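Long-range contacts in dual specificity protein phosphatase 15 (Homo sapiens, PDB 1YZ4), which removes phosphate from phosphorylated tyrosine, serine and threonine residues of proteins, its catalytic domain being the part described here: residues A[13-18]-A[87-92]; A[35-40]-A[49-54]; A[97-102]-A[126-131]. The protein carries 1 engineered substitution. All blocks are in the same frame, centred on the assembly; numbering follows the deposited sequence.

Contact 1: A[13-18]-A[87-92]. Engineered in segment 87-92: Ser91 (natural residue Cys). With BOG (octyl beta-D-glucopyranoside), chain C; SO4 (sulfate ion), chain D.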
# COMPACT_ATOMS: atom_id res chain seq x y z
N PRO A 13 -4.69 10.68 -3.32
CA PRO A 13 -6.12 10.79 -3.01
C PRO A 13 -6.70 9.37 -2.97
O PRO A 13 -6.54 8.60 -3.93
CB PRO A 13 -6.67 11.59 -4.20
CG PRO A 13 -5.49 12.47 -4.58
CD PRO A 13 -4.31 11.52 -4.47
N GLY A 14 -7.33 9.01 -1.86
CA GLY A 14 -7.90 7.68 -1.72
C GLY A 14 -6.95 6.57 -1.30
O GLY A 14 -7.36 5.40 -1.25
N LEU A 15 -5.69 6.89 -0.99
CA LEU A 15 -4.71 5.87 -0.59
C LEU A 15 -3.87 6.28 0.62
O LEU A 15 -3.29 7.37 0.64
CB LEU A 15 -3.79 5.54 -1.77
CG LEU A 15 -2.72 4.48 -1.55
CD1 LEU A 15 -3.36 3.18 -1.10
CD2 LEU A 15 -1.94 4.28 -2.84
N TYR A 16 -3.77 5.41 1.62
CA TYR A 16 -3.00 5.72 2.82
C TYR A 16 -2.08 4.60 3.30
O TYR A 16 -2.31 3.42 3.01
CB TYR A 16 -3.92 6.10 3.98
CG TYR A 16 -4.77 7.31 3.75
CD1 TYR A 16 -5.90 7.25 2.92
CD2 TYR A 16 -4.47 8.53 4.35
CE1 TYR A 16 -6.70 8.37 2.72
CE2 TYR A 16 -5.26 9.65 4.15
CZ TYR A 16 -6.38 9.56 3.33
OH TYR A 16 -7.19 10.65 3.15
N LEU A 17 -1.06 4.99 4.05
CA LEU A 17 -0.09 4.07 4.63
C LEU A 17 -0.18 4.18 6.15
O LEU A 17 -0.34 5.27 6.69
CB LEU A 17 1.33 4.44 4.18
CG LEU A 17 1.86 3.78 2.90
CD1 LEU A 17 3.20 4.37 2.52
CD2 LEU A 17 1.99 2.28 3.12
N GLY A 18 -0.09 3.05 6.83
CA GLY A 18 -0.17 3.08 8.28
C GLY A 18 0.39 1.86 8.99
O GLY A 18 0.85 0.91 8.36
N CYS A 87 -8.50 3.58 0.51
CA CYS A 87 -7.78 2.40 0.98
C CYS A 87 -6.58 2.67 1.86
O CYS A 87 -5.71 3.49 1.54
CB CYS A 87 -7.33 1.54 -0.21
SG CYS A 87 -6.53 -0.01 0.27
N LEU A 88 -6.54 1.97 2.99
CA LEU A 88 -5.43 2.08 3.93
C LEU A 88 -4.63 0.78 3.87
O LEU A 88 -5.17 -0.29 4.14
CB LEU A 88 -5.92 2.29 5.37
CG LEU A 88 -4.93 1.81 6.45
CD1 LEU A 88 -3.70 2.71 6.48
CD2 LEU A 88 -5.60 1.81 7.82
N VAL A 89 -3.37 0.86 3.50
CA VAL A 89 -2.53 -0.33 3.48
C VAL A 89 -1.64 -0.23 4.73
O VAL A 89 -1.00 0.80 4.95
CB VAL A 89 -1.64 -0.41 2.22
CG1 VAL A 89 -0.90 -1.74 2.19
CG2 VAL A 89 -2.50 -0.24 0.96
N HIS A 90 -1.61 -1.28 5.54
CA HIS A 90 -0.80 -1.25 6.75
C HIS A 90 -0.07 -2.54 7.09
O HIS A 90 -0.45 -3.64 6.67
CB HIS A 90 -1.67 -0.85 7.93
CG HIS A 90 -2.61 -1.93 8.37
ND1 HIS A 90 -2.22 -2.96 9.20
CD2 HIS A 90 -3.91 -2.15 8.08
CE1 HIS A 90 -3.24 -3.77 9.40
NE2 HIS A 90 -4.28 -3.30 8.74
N SER A 91 1.01 -2.38 7.85
CA SER A 91 1.83 -3.47 8.35
C SER A 91 2.19 -3.01 9.76
O SER A 91 2.15 -1.81 10.05
CB SER A 91 3.07 -3.69 7.48
OG SER A 91 3.53 -2.48 6.91
N PHE A 92 2.55 -3.95 10.64
CA PHE A 92 2.83 -3.62 12.03
C PHE A 92 3.59 -2.35 12.38
O PHE A 92 3.06 -1.49 13.09
CB PHE A 92 3.50 -4.79 12.75
CG PHE A 92 3.25 -4.80 14.24
CD1 PHE A 92 2.01 -5.19 14.74
CD2 PHE A 92 4.23 -4.37 15.13
CE1 PHE A 92 1.74 -5.14 16.12
CE2 PHE A 92 3.97 -4.33 16.50
CZ PHE A 92 2.72 -4.71 16.99
C1 BOG C . 5.78 -7.93 16.19
O1 BOG C . 6.49 -8.09 17.43
C2 BOG C . 6.79 -7.61 15.05
O2 BOG C . 7.49 -6.41 15.34
C3 BOG C . 6.04 -7.46 13.73
O3 BOG C . 6.95 -7.20 12.68
C4 BOG C . 5.30 -8.77 13.45
O4 BOG C . 4.60 -8.65 12.23
C5 BOG C . 4.31 -9.07 14.61
O5 BOG C . 5.06 -9.15 15.85
C6 BOG C . 3.60 -10.40 14.37
O6 BOG C . 2.79 -10.75 15.48
C1' BOG C . 5.69 -7.98 18.61
C2' BOG C . 6.48 -7.11 19.56
C3' BOG C . 6.28 -5.66 19.19
C4' BOG C . 7.06 -4.69 20.06
C5' BOG C . 6.81 -3.23 19.64
C6' BOG C . 6.94 -3.01 18.14
C7' BOG C . 6.67 -1.56 17.80
C8' BOG C . 6.79 -1.35 16.31
S SO4 D . 6.34 -3.32 8.76
O1 SO4 D . 5.99 -3.99 10.01
O2 SO4 D . 6.27 -4.27 7.66
O3 SO4 D . 5.43 -2.22 8.51
O4 SO4 D . 7.69 -2.77 8.83
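Tyr16 beside Leu88 and Leu17 beside Val89 mark two neighbouring parallel strands of the central sheet of the phosphatase fold. Strand 87-91 leads directly into the P-loop, the phosphatase signature loop that runs from position 91 to Arg97. Position 91 is the predicted phosphocysteine site and is an engineered Ser91 here. The donor alternates between the two strands. Cys87 N reaches Gly14 O at 2.8 Å. Tyr16 N reaches Cys87 O at 2.7 Å. Val89 N then bonds to Tyr16 O at 2.8 Å, and Gly18 N to Val89 O at 3.1 Å. The last bond, Ser91 N to Gly18 O, is weak. On one face Leu15 CD1 meets Val89 CG2 at 4.1 Å. Leu15 CG lies anti to its own backbone N (chi1 -179°), which carries CD1 toward strand 87-91. On the other face Leu88 CD1 covers the backbone of Gly18, 3.6 Å from Gly18 N. Ser91 OG lies against a bound sulfate, but the modelled distance is too short to trust as a bond. Helix 70-82 lies against Leu15, Cys87 and Val89 through Ile77. Helix 97-110 touches Leu17, and strand 36-40 pairs along the far edge of strand 87-91.

Contact 2: A[35-40]-A[49-54]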
# COMPACT_ATOMS: atom_id res chain seq x y z
N THR A 35 -12.58 3.06 3.53
CA THR A 35 -13.57 2.03 3.23
C THR A 35 -12.93 0.69 2.90
O THR A 35 -13.60 -0.34 2.87
CB THR A 35 -14.45 2.43 2.02
OG1 THR A 35 -13.61 2.64 0.87
CG2 THR A 35 -15.25 3.69 2.33
N HIS A 36 -11.62 0.71 2.66
CA HIS A 36 -10.89 -0.50 2.33
C HIS A 36 -9.55 -0.54 3.02
O HIS A 36 -8.90 0.48 3.21
CB HIS A 36 -10.69 -0.60 0.82
CG HIS A 36 -11.96 -0.76 0.05
ND1 HIS A 36 -12.88 0.25 -0.09
CD2 HIS A 36 -12.49 -1.84 -0.59
CE1 HIS A 36 -13.92 -0.19 -0.78
NE2 HIS A 36 -13.70 -1.45 -1.09
N ILE A 37 -9.12 -1.74 3.38
CA ILE A 37 -7.86 -1.93 4.06
C ILE A 37 -7.19 -3.20 3.60
O ILE A 37 -7.85 -4.22 3.35
CB ILE A 37 -8.05 -2.05 5.60
CG1 ILE A 37 -8.62 -0.75 6.18
CG2 ILE A 37 -6.71 -2.42 6.26
CD1 ILE A 37 -8.91 -0.84 7.70
N ILE A 38 -5.88 -3.13 3.46
CA ILE A 38 -5.11 -4.30 3.10
C ILE A 38 -4.26 -4.52 4.33
O ILE A 38 -3.49 -3.65 4.72
CB ILE A 38 -4.18 -4.03 1.90
CG1 ILE A 38 -5.01 -3.77 0.64
CG2 ILE A 38 -3.23 -5.22 1.70
CD1 ILE A 38 -4.15 -3.65 -0.62
N SER A 39 -4.45 -5.67 4.98
CA SER A 39 -3.67 -5.99 6.16
C SER A 39 -2.57 -6.97 5.79
O SER A 39 -2.84 -8.08 5.32
CB SER A 39 -4.56 -6.59 7.24
OG SER A 39 -5.54 -5.66 7.65
N ILE A 40 -1.33 -6.55 5.98
CA ILE A 40 -0.17 -7.38 5.70
C ILE A 40 0.37 -7.75 7.08
O ILE A 40 1.23 -7.05 7.63
CB ILE A 40 0.90 -6.61 4.91
CG1 ILE A 40 0.25 -5.90 3.72
CG2 ILE A 40 1.93 -7.58 4.38
CD1 ILE A 40 1.18 -4.94 3.01
N GLN A 49 -16.22 -3.43 11.29
CA GLN A 49 -17.41 -3.39 10.45
C GLN A 49 -17.40 -2.25 9.45
O GLN A 49 -16.81 -1.19 9.69
CB GLN A 49 -18.68 -3.25 11.30
CG GLN A 49 -18.97 -4.43 12.19
CD GLN A 49 -20.36 -4.38 12.79
OE1 GLN A 49 -20.72 -3.41 13.47
NE2 GLN A 49 -21.15 -5.42 12.54
N ASP A 50 -18.06 -2.48 8.32
CA ASP A 50 -18.17 -1.48 7.26
C ASP A 50 -16.86 -1.18 6.55
O ASP A 50 -16.66 -0.08 6.04
CB ASP A 50 -18.77 -0.20 7.84
CG ASP A 50 -20.00 -0.46 8.68
OD1 ASP A 50 -20.90 -1.19 8.19
OD2 ASP A 50 -20.07 0.04 9.82
N ILE A 51 -15.97 -2.17 6.54
CA ILE A 51 -14.69 -2.03 5.85
C ILE A 51 -14.39 -3.34 5.13
O ILE A 51 -14.58 -4.42 5.68
CB ILE A 51 -13.52 -1.70 6.83
CG1 ILE A 51 -13.71 -0.29 7.42
CG2 ILE A 51 -12.18 -1.76 6.10
CD1 ILE A 51 -12.58 0.18 8.32
N THR A 52 -13.93 -3.24 3.89
CA THR A 52 -13.61 -4.42 3.12
C THR A 52 -12.12 -4.71 3.26
O THR A 52 -11.28 -3.88 2.92
CB THR A 52 -13.96 -4.22 1.64
OG1 THR A 52 -15.33 -3.81 1.55
CG2 THR A 52 -13.78 -5.51 0.86
N TYR A 53 -11.80 -5.89 3.78
CA TYR A 53 -10.41 -6.26 3.99
C TYR A 53 -9.83 -7.21 2.97
O TYR A 53 -10.53 -8.00 2.33
CB TYR A 53 -10.22 -6.91 5.36
CG TYR A 53 -10.35 -6.00 6.55
CD1 TYR A 53 -11.60 -5.54 6.95
CD2 TYR A 53 -9.23 -5.62 7.29
CE1 TYR A 53 -11.74 -4.72 8.07
CE2 TYR A 53 -9.35 -4.80 8.41
CZ TYR A 53 -10.61 -4.35 8.79
OH TYR A 53 -10.75 -3.53 9.88
N LEU A 54 -8.52 -7.13 2.85
CA LEU A 54 -7.76 -8.00 1.98
C LEU A 54 -6.64 -8.43 2.92
O LEU A 54 -5.87 -7.59 3.40
CB LEU A 54 -7.20 -7.23 0.78
CG LEU A 54 -6.61 -8.15 -0.29
CD1 LEU A 54 -7.71 -9.03 -0.84
CD2 LEU A 54 -5.97 -7.32 -1.40
O HOH W 1 -16.61 -1.08 2.27
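Ile37 fills the tightly packed part of this contact, with Ile51 and Tyr53 against it. Ile37 CG1 meets Ile51 CG2 at 3.7 Å, and the two side chains run across each other at a slant. The CG1 branch of Ile37 lies next to its own backbone N (chi1 -64°), which turns it back toward Ile51. Its far methyl, CD1, reaches Tyr53 CE2 at 4.0 Å. The aromatic side chain of Tyr53 runs alongside Ile37 and points the same way. Ser39 OG lies in the plane of the Tyr53 ring, at its edge, 3.7 Å from Tyr53 CD2. The phenol oxygen is held by Leu48 N, in the connection between the segments. His90 of the next strand packs on Ile37 and makes a weak bond to Ser39 OG.

The two segments form a parallel pair at the margin of the mixed phosphatase sheet, where strand 52-56 is the outermost strand within the chain. They are joined by a short connection without helix. Ile37 sits at the middle of the pairing: its N donates to Thr52 O and its O accepts from Leu54 N. Thr52 N to Thr35 O and Ser39 N to Leu54 O complete the bonds. On the opposite face Ile38 CG1 and Leu54 CB lie side by side at 4.1 Å, and both residues touch Phe76 of helix 70-82.

The start of the pairing is more open to solvent. The exposed Thr52 has its CB 3.6 Å from His36 CD2, the two side chains lying abreast. A water joins the strands by donating to Thr35 O and bonding to Thr52 OG1 at 3.1 Å. The imidazole is steadied by Thr35 OG1, 2.7 Å from His36 ND1, and Asn86 N also bonds to that hydroxyl.

Contact 3: A[97-102]-A[126-131]. With BOG (octyl beta-D-glucopyranoside), chain C; SO4 (sulfate ion), chain D.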
# COMPACT_ATOMS: atom_id res chain seq x y z
N ARG A 97 6.77 -3.44 4.84
CA ARG A 97 5.75 -4.21 4.12
C ARG A 97 4.65 -3.40 3.41
O ARG A 97 4.41 -3.59 2.22
CB ARG A 97 5.10 -5.24 5.05
CG ARG A 97 5.95 -6.48 5.30
CD ARG A 97 5.35 -7.38 6.37
NE ARG A 97 5.20 -6.71 7.66
CZ ARG A 97 4.89 -7.33 8.80
NH1 ARG A 97 4.71 -8.65 8.82
NH2 ARG A 97 4.76 -6.65 9.93
N SER A 98 3.97 -2.53 4.15
CA SER A 98 2.91 -1.72 3.55
C SER A 98 3.50 -0.77 2.51
O SER A 98 2.89 -0.48 1.48
CB SER A 98 2.18 -0.92 4.64
OG SER A 98 3.08 -0.05 5.32
N THR A 99 4.70 -0.30 2.81
CA THR A 99 5.41 0.63 1.93
C THR A 99 5.70 -0.00 0.58
O THR A 99 5.55 0.63 -0.47
CB THR A 99 6.73 1.08 2.59
OG1 THR A 99 6.45 1.60 3.89
CG2 THR A 99 7.40 2.15 1.76
N THR A 100 6.11 -1.26 0.60
CA THR A 100 6.44 -2.01 -0.61
C THR A 100 5.21 -2.15 -1.52
O THR A 100 5.30 -1.94 -2.74
CB THR A 100 6.96 -3.41 -0.23
OG1 THR A 100 8.00 -3.28 0.74
CG2 THR A 100 7.51 -4.14 -1.46
N ILE A 101 4.08 -2.53 -0.93
CA ILE A 101 2.85 -2.70 -1.69
C ILE A 101 2.40 -1.36 -2.31
O ILE A 101 2.06 -1.31 -3.49
CB ILE A 101 1.72 -3.29 -0.80
CG1 ILE A 101 1.91 -4.80 -0.63
CG2 ILE A 101 0.36 -3.05 -1.42
CD1 ILE A 101 3.18 -5.18 0.09
N VAL A 102 2.42 -0.28 -1.53
CA VAL A 102 2.00 1.01 -2.06
C VAL A 102 2.94 1.54 -3.16
O VAL A 102 2.48 2.16 -4.13
CB VAL A 102 1.85 2.07 -0.94
CG1 VAL A 102 3.06 2.05 -0.04
CG2 VAL A 102 1.70 3.46 -1.54
N PRO A 126 8.73 10.00 6.21
CA PRO A 126 10.17 9.76 6.34
C PRO A 126 10.61 8.44 6.97
O PRO A 126 11.80 8.10 6.92
CB PRO A 126 10.65 10.97 7.12
CG PRO A 126 9.47 11.30 7.98
CD PRO A 126 8.32 11.16 7.02
N ILE A 127 9.69 7.70 7.56
CA ILE A 127 10.05 6.43 8.16
C ILE A 127 10.03 5.35 7.08
O ILE A 127 10.62 4.28 7.25
CB ILE A 127 9.06 6.02 9.30
CG1 ILE A 127 7.63 5.99 8.76
CG2 ILE A 127 9.17 7.00 10.46
CD1 ILE A 127 6.63 5.44 9.74
N ALA A 128 9.35 5.64 5.98
CA ALA A 128 9.21 4.70 4.86
C ALA A 128 10.53 4.03 4.51
O ALA A 128 11.51 4.70 4.17
CB ALA A 128 8.66 5.42 3.65
N ASN A 129 10.54 2.70 4.56
CA ASN A 129 11.77 1.98 4.25
C ASN A 129 11.57 0.48 4.06
O ASN A 129 11.59 -0.30 5.01
CB ASN A 129 12.80 2.27 5.35
CG ASN A 129 14.03 1.38 5.26
OD1 ASN A 129 14.43 0.95 4.17
ND2 ASN A 129 14.65 1.11 6.41
N PRO A 130 11.35 0.05 2.81
CA PRO A 130 11.16 -1.38 2.58
C PRO A 130 12.50 -2.10 2.76
O PRO A 130 13.56 -1.54 2.47
CB PRO A 130 10.63 -1.44 1.15
CG PRO A 130 11.16 -0.20 0.53
CD PRO A 130 11.01 0.83 1.61
N ASN A 131 12.46 -3.33 3.27
CA ASN A 131 13.69 -4.08 3.49
C ASN A 131 14.44 -4.34 2.17
O ASN A 131 13.85 -4.34 1.09
CB ASN A 131 13.40 -5.39 4.25
CG ASN A 131 12.77 -6.47 3.37
OD1 ASN A 131 13.34 -6.83 2.33
ND2 ASN A 131 11.62 -7.00 3.79
C1 BOG C . 5.78 -7.93 16.19
O1 BOG C . 6.49 -8.09 17.43
C2 BOG C . 6.79 -7.61 15.05
O2 BOG C . 7.49 -6.41 15.34
C3 BOG C . 6.04 -7.46 13.73
O3 BOG C . 6.95 -7.20 12.68
C4 BOG C . 5.30 -8.77 13.45
O4 BOG C . 4.60 -8.65 12.23
C5 BOG C . 4.31 -9.07 14.61
O5 BOG C . 5.06 -9.15 15.85
C6 BOG C . 3.60 -10.40 14.37
O6 BOG C . 2.79 -10.75 15.48
C1' BOG C . 5.69 -7.98 18.61
C2' BOG C . 6.48 -7.11 19.56
C3' BOG C . 6.28 -5.66 19.19
C4' BOG C . 7.06 -4.69 20.06
C5' BOG C . 6.81 -3.23 19.64
C6' BOG C . 6.94 -3.01 18.14
C7' BOG C . 6.67 -1.56 17.80
C8' BOG C . 6.79 -1.35 16.31
S SO4 D . 6.34 -3.32 8.76
O1 SO4 D . 5.99 -3.99 10.01
O2 SO4 D . 6.27 -4.27 7.66
O3 SO4 D . 5.43 -2.22 8.51
O4 SO4 D . 7.69 -2.77 8.83
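Thr99 and Thr100, near the start of helix 97-110, pack on Pro130 of the loop between helices 114-123 and 132-143. Thr99 CG2 touches Pro130 CD at 3.8 Å, the two side chains crossing at about a right angle. The same methyl reaches Ala128 CB at 4.0 Å. Pro130 also touches the following residue: its CB lies 3.2 Å from Thr100 OG1. With CG2 opposite the backbone N, Thr99 presents its methyl to the loop, and its OG1 (chi1 -54°) bonds to Ile95 O. Thr100 OG1 bonds likewise to Ser96 O. Both hydroxyls thus tie the helix start to the P-loop.

Further out, a backbone bond joins Asn129 to Ile95. Asn131 is the N-cap of helix 132-143, with its OD1 accepting from Phe134 N, while its ND2 bonds to Asp60 OD1. Arg97, the first residue of the helix, faces the bound sulfate instead of the loop. Arg97 N donates to sulfate O2 at 3.0 Å, and Arg97 NE to the same oxygen at 2.7 Å. Arg97 NH2 takes sulfate O1 at 2.9 Å. The NE and NH2 side of the guanidinium thus holds two sulfate oxygens. The sugar O4 of octyl glucoside lies in plane at the NH1 and NH2 edge, 3.1 Å from Arg97 NH2.

No hydrogen bond crosses between the two segments themselves. Their contact is mainly methyl and proline packing. The threonine hydroxyls bond back to the P-loop backbone and Arg97 binds its anion, consistent with sulfate marking the place of substrate phosphate.

Overall arrangement
Contacts 1 and 2 belong to one sheet, with centres about 10 Å apart. Strand 87-91 joins strand 36-40 through Leu88 N to His36 O at 2.8 Å and Ile38 N to Leu88 O at 3.0 Å. Contacts 1 and 3 meet at the active site, about 11 Å between centres. Residues 87-92 enter the P-loop and residues 97-102 leave it, and Ser98 N bonds to Ser91 OG at 2.8 Å. Both contacts reach the same sulfate and octyl glucoside. Contact 2 lies about 19 Å from contact 3, centre to centre. Even so, Ile40 CD1 packs on Ile101 CD1 at 3.6 Å, on the helix that carries Arg97.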